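Side-chain contacts in secreted protein (Streptomyces lividans TK24, PDB 5LXZ), which binds copper and is probably a metalloradical oxidase of the AA5 family, built on a beta-propeller as in galactose oxidase: residues A[571-575]-A[576-580]; A[497-500]-A[501-504]; A[318-321]-A[322-325]. The protein carries 1 engineered substitution. All blocks are in the same frame, centred on the assembly; numbering follows the deposited sequence.

Interaction 1. Residues A[571-575]-A[576-580]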
ATOM      1  N   THR A 571      21.501  -7.619  21.447  1.00 10.68           N
ATOM      2  CA  THR A 571      20.364  -8.156  22.204  1.00 10.40           C
ATOM      3  C   THR A 571      19.085  -7.627  21.564  1.00  9.60           C
ATOM      4  O   THR A 571      18.937  -6.452  21.363  1.00 10.60           O
ATOM      5  CB  THR A 571      20.453  -7.759  23.695  1.00 11.50           C
ATOM      6  OG1 THR A 571      21.714  -8.239  24.226  1.00 12.10           O
ATOM      7  CG2 THR A 571      19.343  -8.367  24.516  1.00 12.00           C
ATOM      8  N   VAL A 572      18.181  -8.542  21.264  1.00  8.72           N
ATOM      9  CA  VAL A 572      16.918  -8.195  20.650  1.00  8.73           C
ATOM     10  C   VAL A 572      15.980  -7.704  21.744  1.00  8.76           C
ATOM     11  O   VAL A 572      15.824  -8.356  22.771  1.00  9.62           O
ATOM     12  CB  VAL A 572      16.327  -9.422  19.922  1.00  8.66           C
ATOM     13  CG1 VAL A 572      14.969  -9.093  19.312  1.00  8.83           C
ATOM     14  CG2 VAL A 572      17.252  -9.875  18.800  1.00  8.68           C
ATOM     15  N   PRO A 573      15.275  -6.594  21.499  1.00  8.11           N
ATOM     16  CA  PRO A 573      14.334  -6.113  22.489  1.00  8.62           C
ATOM     17  C   PRO A 573      13.197  -7.098  22.768  1.00  8.02           C
ATOM     18  O   PRO A 573      12.873  -7.941  21.942  1.00  8.54           O
ATOM     19  CB  PRO A 573      13.715  -4.886  21.814  1.00  8.53           C
ATOM     20  CG  PRO A 573      14.737  -4.408  20.917  1.00  8.52           C
ATOM     21  CD  PRO A 573      15.518  -5.596  20.452  1.00  8.34           C
ATOM     22  N   SER A 574      12.611  -6.963  23.945  1.00  8.33           N
ATOM     23  CA  SER A 574      11.407  -7.662  24.305  1.00  8.22           C
ATOM     24  C   SER A 574      10.182  -7.061  23.611  1.00  8.11           C
ATOM     25  O   SER A 574      10.115  -5.869  23.375  1.00  8.99           O
ATOM     26  CB  SER A 574      11.159  -7.588  25.791  1.00  8.73           C
ATOM     27  OG  SER A 574      12.203  -8.287  26.490  1.00  9.79           O
ATOM     28  N   GLY A 575       9.184  -7.911  23.408  1.00  7.55           N
ATOM     29  CA  GLY A 575       7.839  -7.494  23.045  1.00  7.45           C
ATOM     30  C   GLY A 575       7.508  -7.876  21.605  1.00  7.03           C
ATOM     31  O   GLY A 575       8.078  -7.320  20.683  1.00  7.24           O
ATOM     32  N   LYS A 576       6.634  -8.855  21.416  1.00  7.53           N
ATOM     33  CA  LYS A 576       6.177  -9.298  20.115  1.00  7.98           C
ATOM     34  C   LYS A 576       5.387  -8.235  19.349  1.00  8.23           C
ATOM     35  O   LYS A 576       5.260  -8.328  18.144  1.00  8.75           O
ATOM     36  CB  LYS A 576       5.330 -10.564  20.330  1.00  8.60           C
ATOM     37  CG  LYS A 576       4.914 -11.325  19.092  1.00  9.35           C
ATOM     38  CD  LYS A 576       4.230 -12.665  19.486  1.00  9.71           C
ATOM     39  CE  LYS A 576       3.518 -13.310  18.331  1.00 10.91           C
ATOM     40  NZ  LYS A 576       4.455 -13.833  17.329  1.00 11.77           N
ATOM     41  N   ASN A 577       4.870  -7.247  20.048  1.00  8.18           N
ATOM     42  CA  ASN A 577       4.214  -6.145  19.352  1.00  8.67           C
ATOM     43  C   ASN A 577       5.217  -5.206  18.713  1.00  9.54           C
ATOM     44  O   ASN A 577       4.825  -4.427  17.854  1.00 12.04           O
ATOM     45  CB  ASN A 577       3.309  -5.353  20.265  1.00  8.79           C
ATOM     46  CG  ASN A 577       2.139  -6.150  20.815  1.00  9.28           C
ATOM     47  OD1 ASN A 577       1.737  -7.138  20.221  1.00 11.58           O
ATOM     48  ND2 ASN A 577       1.616  -5.738  21.961  1.00 10.27           N
ATOM     49  N   LEU A 578       6.451  -5.172  19.186  1.00  7.96           N
ATOM     50  CA  LEU A 578       7.509  -4.384  18.646  1.00  8.24           C
ATOM     51  C   LEU A 578       8.318  -5.196  17.638  1.00  7.77           C
ATOM     52  O   LEU A 578       8.497  -4.799  16.483  1.00  9.02           O
ATOM     53  CB  LEU A 578       8.422  -3.900  19.795  1.00  8.43           C
ATOM     54  CG  LEU A 578       9.695  -3.149  19.383  1.00  8.98           C
ATOM     55  CD1 LEU A 578       9.373  -1.870  18.597  1.00  9.39           C
ATOM     56  CD2 LEU A 578      10.581  -2.914  20.595  1.00  9.82           C
ATOM     57  N   VAL A 579       8.905  -6.291  18.104  1.00  7.25           N
ATOM     58  CA  VAL A 579       9.725  -7.167  17.299  1.00  7.36           C
ATOM     59  C   VAL A 579       8.828  -8.314  16.866  1.00  7.52           C
ATOM     60  O   VAL A 579       8.770  -9.350  17.507  1.00  7.80           O
ATOM     61  CB  VAL A 579      10.954  -7.691  18.048  1.00  7.56           C
ATOM     62  CG1 VAL A 579      11.859  -8.380  17.076  1.00  7.69           C
ATOM     63  CG2 VAL A 579      11.687  -6.554  18.758  1.00  7.87           C
ATOM     64  N   GLN A 580       8.054  -8.094  15.810  1.00  7.53           N
ATOM     65  CA  GLN A 580       7.169  -9.142  15.262  1.00  8.17           C
ATOM     66  C   GLN A 580       8.060 -10.345  14.882  1.00  7.62           C
ATOM     67  O   GLN A 580       9.172 -10.155  14.373  1.00  8.79           O
ATOM     68  CB  GLN A 580       6.416  -8.574  14.044  1.00  9.58           C
ATOM     69  CG  GLN A 580       5.499  -7.413  14.436  1.00 11.38           C
ATOM     70  CD  GLN A 580       5.024  -6.566  13.250  1.00 14.17           C
ATOM     71  OE1 GLN A 580       5.799  -6.214  12.362  1.00 16.97           O
ATOM     72  NE2 GLN A 580       3.731  -6.267  13.220  1.00 16.78           N
TER
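P573 lays the CB side of its ring against two apolar side chains at once, meeting L578 CD2 at 3.9 Å from its CB, while V579 CG2 lies 4.0 Å from the same CB. V579 divides its branches: CG1, set anti to the backbone N (chi1 -170°), comes obliquely across V572 CG1 at 3.9 Å, and CG2 also rests 3.7 Å from P573 O, a buried carbonyl oxygen with no hydrogen-bonding partner in the model. The turn of the backbone brings L578 and V579 to P573. G575 O accepts from V579 N at 2.9 Å and from L578 N at 3.1 Å, giving a single helix-like turn over 575-579 in the loop between strands 567-571 and 582-590 of the galactose oxidase-like early-set domain. The backbone of G575 calls for glycine (phi 110°), since a CB would be jammed against the carbonyl O of S574. I557 of strand 556-564 touches both P573 and V579. R555 NH1 bonds L578 O, and N577 ND2 reaches across to Q305 O in the Kelch repeat region.

Interaction 2. Residues A[497-500]-A[501-504]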
ATOM      1  N   GLU A 497      15.210   1.324 -10.877  1.00 10.21           N
ATOM      2  CA  GLU A 497      16.372   2.109 -10.502  1.00 10.50           C
ATOM      3  C   GLU A 497      16.941   1.564  -9.211  1.00 10.61           C
ATOM      4  O   GLU A 497      16.206   1.053  -8.348  1.00 10.87           O
ATOM      5  CB  GLU A 497      16.027   3.570 -10.284  1.00 11.66           C
ATOM      6  CG  GLU A 497      15.961   4.424 -11.523  1.00 12.89           C
ATOM      7  CD  GLU A 497      15.756   5.918 -11.192  1.00 15.06           C
ATOM      8  OE1 GLU A 497      14.628   6.344 -10.999  1.00 19.29           O
ATOM      9  OE2 GLU A 497      16.725   6.681 -11.137  1.00 17.29           O
ATOM     10  N   ILE A 498      18.244   1.717  -9.055  1.00 10.31           N
ATOM     11  CA  ILE A 498      18.907   1.533  -7.774  1.00 10.30           C
ATOM     12  C   ILE A 498      19.448   2.848  -7.299  1.00  9.83           C
ATOM     13  O   ILE A 498      20.134   3.539  -8.072  1.00 10.32           O
ATOM     14  CB  ILE A 498      20.071   0.569  -7.925  1.00 11.00           C
ATOM     15  CG1 ILE A 498      19.564  -0.721  -8.493  1.00 12.14           C
ATOM     16  CG2 ILE A 498      20.805   0.344  -6.610  1.00 11.37           C
ATOM     17  CD1 ILE A 498      18.586  -1.424  -7.673  1.00 12.92           C
ATOM     18  N   TYR A 499      19.144   3.207  -6.070  1.00  8.39           N
ATOM     19  CA  TYR A 499      19.709   4.366  -5.443  1.00  8.50           C
ATOM     20  C   TYR A 499      20.786   3.935  -4.470  1.00  8.95           C
ATOM     21  O   TYR A 499      20.577   3.103  -3.578  1.00  8.70           O
ATOM     22  CB  TYR A 499      18.636   5.211  -4.724  1.00  8.08           C
ATOM     23  CG  TYR A 499      19.220   6.417  -4.025  1.00  8.20           C
ATOM     24  CD1 TYR A 499      19.802   7.439  -4.759  1.00  8.33           C
ATOM     25  CD2 TYR A 499      19.255   6.498  -2.648  1.00  8.39           C
ATOM     26  CE1 TYR A 499      20.356   8.525  -4.129  1.00  8.40           C
ATOM     27  CE2 TYR A 499      19.773   7.599  -1.993  1.00  8.20           C
ATOM     28  CZ  TYR A 499      20.396   8.594  -2.742  1.00  8.56           C
ATOM     29  OH  TYR A 499      20.913   9.662  -2.055  1.00  8.55           O
ATOM     30  N   THR A 500      21.962   4.558  -4.582  1.00  9.04           N
ATOM     31  CA  THR A 500      23.064   4.335  -3.668  1.00  9.76           C
ATOM     32  C   THR A 500      23.173   5.585  -2.791  1.00  9.74           C
ATOM     33  O   THR A 500      23.497   6.676  -3.297  1.00  9.76           O
ATOM     34  CB  THR A 500      24.383   4.150  -4.450  1.00 10.31           C
ATOM     35  OG1 THR A 500      24.296   2.989  -5.259  1.00 10.73           O
ATOM     36  CG2 THR A 500      25.539   3.979  -3.514  1.00 11.49           C
ATOM     37  N   PRO A 501      22.897   5.476  -1.500  1.00  9.47           N
ATOM     38  CA  PRO A 501      22.846   6.685  -0.670  1.00  9.58           C
ATOM     39  C   PRO A 501      24.268   7.255  -0.409  1.00  9.53           C
ATOM     40  O   PRO A 501      25.244   6.555  -0.619  1.00  9.19           O
ATOM     41  CB  PRO A 501      22.193   6.202   0.655  1.00  9.62           C
ATOM     42  CG  PRO A 501      21.428   4.978   0.215  1.00  9.77           C
ATOM     43  CD  PRO A 501      22.261   4.323  -0.823  1.00  9.66           C
ATOM     44  N   PRO A 502      24.341   8.464   0.109  1.00 10.57           N
ATOM     45  CA  PRO A 502      25.652   9.088   0.378  1.00 11.26           C
ATOM     46  C   PRO A 502      26.548   8.227   1.250  1.00 12.32           C
ATOM     47  O   PRO A 502      27.781   8.232   1.096  1.00 13.70           O
ATOM     48  CB  PRO A 502      25.258  10.342   1.133  1.00 11.03           C
ATOM     49  CG  PRO A 502      23.893  10.694   0.638  1.00 11.35           C
ATOM     50  CD  PRO A 502      23.228   9.383   0.376  1.00 10.83           C
ATOM     51  N   TYR A 503      25.955   7.444   2.166  1.00 11.30           N
ATOM     52  CA  TYR A 503      26.753   6.641   3.096  1.00 11.84           C
ATOM     53  C   TYR A 503      27.605   5.554   2.463  1.00 12.09           C
ATOM     54  O   TYR A 503      28.477   4.988   3.154  1.00 13.59           O
ATOM     55  CB  TYR A 503      25.899   6.122   4.272  1.00 11.70           C
ATOM     56  CG  TYR A 503      24.677   5.236   3.973  1.00 11.49           C
ATOM     57  CD1 TYR A 503      24.731   4.222   3.045  1.00 11.55           C
ATOM     58  CD2 TYR A 503      23.514   5.396   4.686  1.00 12.16           C
ATOM     59  CE1 TYR A 503      23.645   3.409   2.783  1.00 11.73           C
ATOM     60  CE2 TYR A 503      22.408   4.574   4.446  1.00 11.82           C
ATOM     61  CZ  TYR A 503      22.489   3.591   3.498  1.00 11.22           C
ATOM     62  OH  TYR A 503      21.382   2.783   3.261  1.00 10.02           O
ATOM     63  N   LEU A 504      27.399   5.256   1.179  1.00 12.06           N
ATOM     64  CA  LEU A 504      28.265   4.334   0.487  1.00 13.28           C
ATOM     65  C   LEU A 504      29.349   5.022  -0.334  1.00 14.44           C
ATOM     66  O   LEU A 504      30.116   4.324  -0.999  1.00 16.50           O
ATOM     67  CB  LEU A 504      27.472   3.395  -0.370  1.00 13.69           C
ATOM     68  CG  LEU A 504      26.518   2.488   0.427  1.00 13.93           C
ATOM     69  CD1 LEU A 504      25.944   1.426  -0.465  1.00 14.29           C
ATOM     70  CD2 LEU A 504      27.147   1.868   1.672  1.00 14.29           C
TER
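Y499 and T500 end the strand 496-500, and P501 and P502 lead the chain at once into a 3-10 segment, 502-504, closed by the bond from L504 N to P501 O at 3.1 Å. The Y499 side chain lies along this exit: with CG anti to the backbone N (chi1 178°), its ring runs beside P501, whose N sits over one face. CE2 of Y499 is 3.5 Å from P501 CA, and the same CE2 lies 3.8 Å from P501 CG. Further out, Y499 OH comes to 3.4 Å from P502 CD and gives its hydrogen bond to N12 O. The P501 ring meets Y499 while its CB sits 3.7 Å above the plane of the Y503 ring, over the centre, a CH-pi contact. T500 turns CG2 to L504 CB at 3.7 Å and directs OG1 to R471 NE. The strand lies between 14-18 and 472-476 in the sheet that joins the N-terminal strand to the last propeller blade, consistent with the Velcro-like ring closure of galactose oxidase. Replacing Y499 by an alanine would probably leave a gap beside P501 and P502, N12 O without its donor and W15 without the ring it meets. The prolines have no N-H, so neither can donate one to a neighbouring strand; the contact is mostly apolar, with the Y499 hydroxyl oxygen at P502 CD, while the tyrosine and threonine hydroxyls spend their hydrogen bonds on neighbouring parts of the fold.

Interaction 3. Residues A[318-321]-A[322-325]; sequences YGPD and DVGR. With ACT (acetate ion), chain E.
R325 starts with CG anti to its carbonyl carbon (chi1 -61°) and bends at the next bond (chi2 -82°), which folds the guanidinium back on the backbone of G319 and P320. NE gives a straight bond of 2.9 Å to P320 O (163° at the hydrogen), and NH2 adds weak ones to P320 O and, at 3.3 Å, to G319 O. Both oxygens lie at the guanidinium edge, close to its plane, as does a water that accepts from Y318 N at 2.9 Å and weakly from R325 NH2. The turn in which R325 bonds back to the carbonyls of G319 and P320 lies in the loop between strands 309-311 and 328-330, the second and third strands of a Kelch blade. NH1 makes a salt bridge with E350, so the charge of the guanidinium is met as well. The R325 CG methylene lies 3.4 Å from D321 O. Where the chain doubles back, P320 CG packs on V323 CB at 3.9 Å. The carboxylates of D321 and D322 bring their OD1 atoms to 4.1 Å with planes far from parallel, a like-charge approach that could raise the affinity of one for a proton. Beyond V323, an acetate, probably from the crystallisation liquor, takes a weak bond from G324 N.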
ATOM      1  N   TYR A 318     -11.670   4.694  -2.337  1.00  7.66           N
ATOM      2  CA  TYR A 318     -12.927   3.945  -2.337  1.00  8.25           C
ATOM      3  C   TYR A 318     -13.658   4.035  -1.011  1.00  7.90           C
ATOM      4  O   TYR A 318     -13.077   4.362   0.030  1.00  8.23           O
ATOM      5  CB  TYR A 318     -12.786   2.491  -2.801  1.00  9.07           C
ATOM      6  CG  TYR A 318     -12.291   2.375  -4.214  1.00 10.70           C
ATOM      7  CD1 TYR A 318     -13.176   2.528  -5.272  1.00 11.80           C
ATOM      8  CD2 TYR A 318     -10.955   2.122  -4.504  1.00 12.64           C
ATOM      9  CE1 TYR A 318     -12.747   2.445  -6.579  1.00 13.40           C
ATOM     10  CE2 TYR A 318     -10.518   2.014  -5.815  1.00 13.73           C
ATOM     11  CZ  TYR A 318     -11.431   2.215  -6.844  1.00 15.04           C
ATOM     12  OH  TYR A 318     -11.008   2.127  -8.177  1.00 19.54           O
ATOM     13  N   GLY A 319     -14.935   3.727  -1.048  1.00  8.06           N
ATOM     14  CA  GLY A 319     -15.797   3.923   0.079  1.00  8.19           C
ATOM     15  C   GLY A 319     -16.165   5.358   0.303  1.00  8.29           C
ATOM     16  O   GLY A 319     -15.697   6.278  -0.396  1.00  7.50           O
ATOM     17  N   PRO A 320     -16.957   5.592   1.317  1.00  8.72           N
ATOM     18  CA  PRO A 320     -17.465   6.954   1.567  1.00 10.07           C
ATOM     19  C   PRO A 320     -16.412   7.879   2.145  1.00 11.16           C
ATOM     20  O   PRO A 320     -15.379   7.407   2.674  1.00 11.54           O
ATOM     21  CB  PRO A 320     -18.564   6.727   2.565  1.00 10.43           C
ATOM     22  CG  PRO A 320     -18.214   5.483   3.234  1.00 11.24           C
ATOM     23  CD  PRO A 320     -17.497   4.605   2.258  1.00  9.60           C
ATOM     24  N   ASP A 321     -16.691   9.168   2.115  1.00 11.89           N
ATOM     25  CA  ASP A 321     -15.750  10.150   2.641  1.00 13.27           C
ATOM     26  C   ASP A 321     -15.873  10.384   4.128  1.00 13.68           C
ATOM     27  O   ASP A 321     -15.123  11.195   4.675  1.00 15.10           O
ATOM     28  CB  ASP A 321     -15.850  11.473   1.886  1.00 15.43           C
ATOM     29  CG  ASP A 321     -17.169  12.136   2.047  1.00 15.74           C
ATOM     30  OD1 ASP A 321     -18.041  11.721   2.856  1.00 15.97           O
ATOM     31  OD2 ASP A 321     -17.377  13.081   1.230  1.00 21.30           O
ATOM     32  N   ASP A 322     -16.748   9.678   4.798  1.00 14.06           N
ATOM     33  CA  ASP A 322     -17.091   9.995   6.194  1.00 16.40           C
ATOM     34  C   ASP A 322     -17.128   8.792   7.125  1.00 14.12           C
ATOM     35  O   ASP A 322     -17.660   8.856   8.228  1.00 14.19           O
ATOM     36  CB  ASP A 322     -18.421  10.748   6.221  1.00 19.66           C
ATOM     37  CG  ASP A 322     -19.608   9.906   5.797  1.00 23.41           C
ATOM     38  OD1 ASP A 322     -19.502   8.774   5.260  1.00 22.09           O
ATOM     39  OD2 ASP A 322     -20.736  10.412   5.996  1.00 30.73           O
ATOM     40  N   VAL A 323     -16.522   7.696   6.671  1.00 12.20           N
ATOM     41  CA  VAL A 323     -16.366   6.521   7.484  1.00 12.58           C
ATOM     42  C   VAL A 323     -14.931   6.088   7.249  1.00 10.72           C
ATOM     43  O   VAL A 323     -14.523   5.847   6.111  1.00 11.26           O
ATOM     44  CB  VAL A 323     -17.292   5.366   7.059  1.00 13.56           C
ATOM     45  CG1 VAL A 323     -17.052   4.151   7.917  1.00 14.40           C
ATOM     46  CG2 VAL A 323     -18.751   5.828   7.121  1.00 14.93           C
ATOM     47  N   GLY A 324     -14.183   5.916   8.326  1.00  9.53           N
ATOM     48  CA  GLY A 324     -12.852   5.365   8.221  1.00  8.94           C
ATOM     49  C   GLY A 324     -11.822   6.262   7.585  1.00  8.36           C
ATOM     50  O   GLY A 324     -10.856   5.788   6.999  1.00  7.78           O
ATOM     51  N   ARG A 325     -12.055   7.567   7.637  1.00  8.14           N
ATOM     52  CA  ARG A 325     -11.186   8.505   7.033  1.00  8.59           C
ATOM     53  C   ARG A 325     -10.374   9.268   8.056  1.00  7.93           C
ATOM     54  O   ARG A 325      -9.519  10.071   7.680  1.00  9.10           O
ATOM     55  CB  ARG A 325     -11.975   9.486   6.145  1.00  9.47           C
ATOM     56  CG  ARG A 325     -12.685   8.796   5.035  1.00 11.12           C
ATOM     57  CD  ARG A 325     -11.772   8.541   3.901  1.00 12.16           C
ATOM     58  NE  ARG A 325     -12.504   8.028   2.744  1.00 13.18           N
ATOM     59  CZ  ARG A 325     -11.991   7.968   1.517  1.00 12.97           C
ATOM     60  NH1 ARG A 325     -10.822   8.504   1.274  1.00 10.69           N
ATOM     61  NH2 ARG A 325     -12.714   7.451   0.521  1.00 12.67           N
TER
HETATM   62  C   ACT E 704     -15.799   7.545  11.384  1.00 42.49           C
HETATM   63  O   ACT E 704     -15.929   6.338  11.135  1.00 47.28           O
HETATM   64  OXT ACT E 704     -14.746   8.140  11.079  1.00 41.22           O
HETATM   65  CH3 ACT E 704     -16.935   8.268  12.054  1.00 43.81           C
HETATM   66  O   HOH W   1     -12.073   7.548  -2.728  1.00 16.61           O

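Along the chain the order is interaction 3, then 2, then 1, and none touches another. Centres of interactions 1 and 2 are about 29 Å apart, those of 1 and 3 about 34 Å, and those of 2 and 3 about 38 Å, the last pair on opposite sides of the chain's centre. Interaction 3 is a loop within a Kelch blade, with the Y318 side chain about 8 Å from a copper ion. Interaction 2 ends a strand of the sheet that includes the N-terminal strand 14-18, after which the chain runs on to strand 517-518. Interaction 1 lies in the C-terminal early-set domain, which also supplies the copper ligand H548.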